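Local coordinates for periplasmic binding protein (Veillonella parvula, PDB 4LJS) that probably binds a small ligand, perhaps an iron chelate or a corrinoid, in the periplasm and hands it to an ABC importer, at residues 29-32 with 33-36; 127-131 with 132-136. All blocks are in the same frame, centred on the assembly; numbering follows the deposited sequence.

How the contacts relate
Contact 1 (29-32 with 33-36) closes the connection of the two-stranded antiparallel pair 19-29 and 34-40, whereas contact 2 (127-131 with 132-136) leads from helix 126-130 into an edge strand, 135-138, of the parallel sheet. Their centres lie about 16 Å apart on the same side of the chain's centre. They touch through F36, whose ring atom CZ packs 3.4 Å from V136 O, with CD2 of the same ring 4.2 Å from Q130 NE2. P126, at the start of helix 126-130, also meets V30 and F36. The antiparallel pair is thus laid against the helix-to-strand passage.

Contact 1: 29-32 with 33-36; sequences FVRR and GEPF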
loop_
_atom_site.group_PDB
_atom_site.type_symbol
_atom_site.label_atom_id
_atom_site.label_comp_id
_atom_site.label_asym_id
_atom_site.label_seq_id
_atom_site.Cartn_x
_atom_site.Cartn_y
_atom_site.Cartn_z
ATOM N N PHE A 29 -16.103 -5.510 1.286
ATOM C CA PHE A 29 -16.290 -6.845 0.711
ATOM C C PHE A 29 -15.575 -7.907 1.537
ATOM O O PHE A 29 -14.463 -7.689 2.008
ATOM C CB PHE A 29 -15.737 -6.910 -0.720
ATOM C CG PHE A 29 -16.305 -5.875 -1.641
ATOM C CD1 PHE A 29 -15.812 -4.576 -1.635
ATOM C CD2 PHE A 29 -17.331 -6.203 -2.523
ATOM C CE1 PHE A 29 -16.340 -3.617 -2.483
ATOM C CE2 PHE A 29 -17.861 -5.253 -3.373
ATOM C CZ PHE A 29 -17.362 -3.955 -3.354
ATOM N N VAL A 30 -16.201 -9.065 1.694
ATOM C CA VAL A 30 -15.528 -10.184 2.329
ATOM C C VAL A 30 -14.806 -10.998 1.259
ATOM O O VAL A 30 -13.771 -11.607 1.514
ATOM C CB VAL A 30 -16.507 -11.049 3.160
ATOM C CG1 VAL A 30 -17.007 -10.253 4.357
ATOM C CG2 VAL A 30 -17.678 -11.508 2.313
ATOM N N ARG A 31 -15.360 -10.984 0.053
ATOM C CA ARG A 31 -14.723 -11.586 -1.109
ATOM C C ARG A 31 -15.042 -10.756 -2.343
ATOM O O ARG A 31 -15.928 -9.899 -2.318
ATOM C CB ARG A 31 -15.194 -13.032 -1.319
ATOM C CG ARG A 31 -14.648 -14.005 -0.297
ATOM C CD ARG A 31 -14.925 -15.456 -0.661
ATOM N NE ARG A 31 -14.269 -16.350 0.291
ATOM C CZ ARG A 31 -14.187 -17.672 0.164
ATOM N NH1 ARG A 31 -14.723 -18.292 -0.885
ATOM N NH2 ARG A 31 -13.560 -18.376 1.095
ATOM N N ARG A 32 -14.315 -11.010 -3.421
ATOM C CA ARG A 32 -14.587 -10.353 -4.686
ATOM C C ARG A 32 -16.036 -10.627 -5.073
ATOM O O ARG A 32 -16.452 -11.780 -5.184
ATOM C CB ARG A 32 -13.631 -10.872 -5.758
ATOM C CG ARG A 32 -13.662 -10.117 -7.069
ATOM C CD ARG A 32 -12.634 -10.705 -8.027
ATOM N NE ARG A 32 -12.785 -10.204 -9.387
ATOM C CZ ARG A 32 -13.590 -10.746 -10.295
ATOM N NH1 ARG A 32 -13.665 -10.225 -11.514
ATOM N NH2 ARG A 32 -14.322 -11.808 -9.983
ATOM N N GLY A 33 -16.814 -9.561 -5.227
ATOM C CA GLY A 33 -18.206 -9.680 -5.619
ATOM C C GLY A 33 -19.153 -9.994 -4.476
ATOM O O GLY A 33 -20.335 -10.252 -4.701
ATOM N N GLU A 34 -18.639 -9.974 -3.249
ATOM C CA GLU A 34 -19.469 -10.236 -2.072
ATOM C C GLU A 34 -19.433 -9.073 -1.077
ATOM O O GLU A 34 -18.627 -9.066 -0.147
ATOM C CB GLU A 34 -19.058 -11.554 -1.404
ATOM C CG GLU A 34 -19.405 -12.794 -2.242
ATOM C CD GLU A 34 -18.921 -14.089 -1.609
ATOM O OE1 GLU A 34 -18.664 -14.100 -0.387
ATOM O OE2 GLU A 34 -18.787 -15.094 -2.336
ATOM N N PRO A 35 -20.317 -8.080 -1.278
ATOM C CA PRO A 35 -20.305 -6.868 -0.456
ATOM C C PRO A 35 -21.073 -7.021 0.849
ATOM O O PRO A 35 -21.996 -7.829 0.958
ATOM C CB PRO A 35 -21.018 -5.845 -1.348
ATOM C CG PRO A 35 -22.010 -6.679 -2.125
ATOM C CD PRO A 35 -21.340 -8.020 -2.343
ATOM N N PHE A 36 -20.681 -6.237 1.842
ATOM C CA PHE A 36 -21.481 -6.102 3.047
ATOM C C PHE A 36 -21.499 -4.634 3.414
ATOM O O PHE A 36 -20.595 -3.882 3.049
ATOM C CB PHE A 36 -20.950 -6.965 4.198
ATOM C CG PHE A 36 -19.625 -6.511 4.751
ATOM C CD1 PHE A 36 -18.439 -6.828 4.098
ATOM C CD2 PHE A 36 -19.563 -5.789 5.935
ATOM C CE1 PHE A 36 -17.210 -6.424 4.618
ATOM C CE2 PHE A 36 -18.342 -5.381 6.465
ATOM C CZ PHE A 36 -17.161 -5.701 5.807
#
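The ring of F29 lies obliquely against P35: CD2 is 3.7 Å from P35 CA, and CE2 is 3.8 Å from P35 CB. F29 CG stands beside its own backbone N and anti to the carbonyl carbon (chi1 -55°), which carries the ring over to the proline on the same face of the strand pair. V30 makes the second apolar contact, its CG1 methyl lying 3.7 Å from F36 CD1. The F36 ring, brought round by a chi1 of 69°, reaches across to the facing strand, where CE1 is 3.6 Å from F29 N, with the F29 carbonyl carbon at its edge.

Backbone bonds define the motif. R31 to E34 form a type II beta turn, closed by a hydrogen bond from E34 N to R31 O at 2.9 Å. G33 occupies the third position with positive phi, the conformation glycine favours. One step outward, V30 N donates to E34 O at 3.0 Å, and the same oxygen receives a CA-H...O contact from F29 CA. F29 and P35 follow as an antiparallel non-hydrogen-bonded pair, and S28 continues the ladder with F36. The turn thus joins strand 19-29 to strand 34-40 as a beta hairpin, with a corner in the chain at V30.

Polar side chains meet more loosely. R31 and E34 run side by side in the same direction, their guanidinium and carboxylate planes 21° apart. OE1 of E34 rests against R31 CB at 3.7 Å, but the charged groups do not join, so any attraction between them is probably modest. The R32 side chain touches Q146 and S147 of another loop.

Contact 2: 127-131 with 132-136; sequences TFWQA and RLANV
R132 lies alongside the ring of F128, its CD 3.5 Å from F128 CE1, with guanidinium and phenyl planes 23° apart. It follows helix 126-130, which a Schellman motif stops, turning the chain into strand 135-138 of a beta-alpha-beta unit. L133 is the C-prime residue, with positive phi; A134 N donates to W129 O at 2.9 Å, and L133 N makes a weak bond to Q130 O. R132 N also reaches W129 O, from the opposite face of the carbonyl plane to A134 N, so that this one oxygen is gripped by two amides.

A bend at chi3 (64°) turns the R132 guanidinium so that W129 CZ3 meets its edge, the two planes 77° apart. One face of the same indole is covered by F128, whose CD1 sits 3.7 Å above the ring plane. On its pyrrole side, W129 CD1 packs 3.8 Å from the V136 CG2 methyl, the two side chains crossing at about a right angle. W129 NE1 is bonded to L123 O, which pins the ring, and V103 and L104 of helix 100-106 also pack on it.

Q130 and the strand are bridged by one water, which accepts from Q130 NE2 at 2.9 Å and from V136 N, and donates to N135 OD1 at 3.0 Å.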
loop_
_atom_site.group_PDB
_atom_site.type_symbol
_atom_site.label_atom_id
_atom_site.label_comp_id
_atom_site.label_asym_id
_atom_site.label_seq_id
_atom_site.Cartn_x
_atom_site.Cartn_y
_atom_site.Cartn_z
ATOM N N THR A 127 -19.838 -10.364 10.631
ATOM C CA THR A 127 -21.047 -10.797 11.322
ATOM C C THR A 127 -20.783 -11.068 12.807
ATOM O O THR A 127 -21.598 -10.730 13.667
ATOM C CB THR A 127 -21.642 -12.045 10.644
ATOM O OG1 THR A 127 -22.186 -11.670 9.372
ATOM C CG2 THR A 127 -22.753 -12.655 11.494
ATOM N N PHE A 128 -19.636 -11.667 13.098
ATOM C CA PHE A 128 -19.239 -11.943 14.469
ATOM C C PHE A 128 -19.086 -10.641 15.249
ATOM O O PHE A 128 -19.612 -10.500 16.352
ATOM C CB PHE A 128 -17.929 -12.734 14.476
ATOM C CG PHE A 128 -17.339 -12.930 15.840
ATOM C CD1 PHE A 128 -16.451 -12.001 16.370
ATOM C CD2 PHE A 128 -17.645 -14.058 16.586
ATOM C CE1 PHE A 128 -15.893 -12.187 17.635
ATOM C CE2 PHE A 128 -17.090 -14.245 17.849
ATOM C CZ PHE A 128 -16.207 -13.303 18.370
ATOM N N TRP A 129 -18.367 -9.692 14.663
ATOM C CA TRP A 129 -18.078 -8.427 15.326
ATOM C C TRP A 129 -19.292 -7.516 15.422
ATOM O O TRP A 129 -19.420 -6.743 16.373
ATOM C CB TRP A 129 -16.916 -7.715 14.626
ATOM C CG TRP A 129 -15.623 -8.402 14.903
ATOM C CD1 TRP A 129 -14.874 -9.132 14.025
ATOM C CD2 TRP A 129 -14.942 -8.463 16.164
ATOM N NE1 TRP A 129 -13.762 -9.637 14.659
ATOM C CE2 TRP A 129 -13.777 -9.237 15.972
ATOM C CE3 TRP A 129 -15.200 -7.930 17.435
ATOM C CZ2 TRP A 129 -12.871 -9.495 17.002
ATOM C CZ3 TRP A 129 -14.302 -8.184 18.462
ATOM C CH2 TRP A 129 -13.144 -8.960 18.237
ATOM N N GLN A 130 -20.186 -7.609 14.443
ATOM C CA GLN A 130 -21.390 -6.793 14.460
ATOM C C GLN A 130 -22.293 -7.204 15.620
ATOM O O GLN A 130 -23.063 -6.398 16.142
ATOM C CB GLN A 130 -22.116 -6.855 13.113
ATOM C CG GLN A 130 -21.459 -5.969 12.050
ATOM C CD GLN A 130 -21.913 -6.285 10.634
ATOM O OE1 GLN A 130 -22.673 -7.225 10.409
ATOM N NE2 GLN A 130 -21.444 -5.496 9.672
ATOM N N ALA A 131 -22.174 -8.457 16.041
ATOM C CA ALA A 131 -22.939 -8.933 17.183
ATOM C C ALA A 131 -22.313 -8.414 18.478
ATOM O O ALA A 131 -22.948 -8.412 19.530
ATOM C CB ALA A 131 -22.993 -10.448 17.183
ATOM N N ARG A 132 -21.058 -7.980 18.388
ATOM C CA ARG A 132 -20.359 -7.406 19.531
ATOM C C ARG A 132 -20.349 -5.882 19.441
ATOM O O ARG A 132 -19.567 -5.221 20.116
ATOM C CB ARG A 132 -18.929 -7.955 19.611
ATOM C CG ARG A 132 -18.873 -9.480 19.614
ATOM C CD ARG A 132 -17.472 -10.029 19.901
ATOM N NE ARG A 132 -16.962 -9.696 21.239
ATOM C CZ ARG A 132 -17.386 -10.249 22.375
ATOM N NH1 ARG A 132 -18.354 -11.160 22.361
ATOM N NH2 ARG A 132 -16.849 -9.883 23.540
ATOM N N LEU A 133 -21.233 -5.340 18.603
ATOM C CA LEU A 133 -21.331 -3.896 18.363
ATOM C C LEU A 133 -20.038 -3.241 17.861
ATOM O O LEU A 133 -19.716 -2.110 18.226
ATOM C CB LEU A 133 -21.863 -3.167 19.597
ATOM C CG LEU A 133 -23.328 -3.490 19.893
ATOM C CD1 LEU A 133 -23.811 -2.675 21.055
ATOM C CD2 LEU A 133 -24.184 -3.231 18.660
ATOM N N ALA A 134 -19.308 -3.961 17.018
ATOM C CA ALA A 134 -18.134 -3.409 16.364
ATOM C C ALA A 134 -18.316 -3.501 14.860
ATOM O O ALA A 134 -19.150 -4.264 14.364
ATOM C CB ALA A 134 -16.880 -4.154 16.784
ATOM N N ASN A 135 -17.533 -2.713 14.139
ATOM C CA ASN A 135 -17.537 -2.755 12.687
ATOM C C ASN A 135 -16.243 -3.322 12.130
ATOM O O ASN A 135 -15.215 -3.351 12.815
ATOM C CB ASN A 135 -17.793 -1.360 12.128
ATOM C CG ASN A 135 -19.233 -0.958 12.265
ATOM O OD1 ASN A 135 -20.123 -1.681 11.817
ATOM N ND2 ASN A 135 -19.483 0.173 12.916
ATOM N N VAL A 136 -16.306 -3.780 10.884
ATOM C CA VAL A 136 -15.135 -4.308 10.183
ATOM C C VAL A 136 -15.012 -3.604 8.829
ATOM O O VAL A 136 -16.002 -3.436 8.119
ATOM C CB VAL A 136 -15.257 -5.830 9.963
ATOM C CG1 VAL A 136 -14.135 -6.353 9.057
ATOM C CG2 VAL A 136 -15.267 -6.563 11.306
HETATM O O HOH W 1 -19.177 -3.769 9.876
#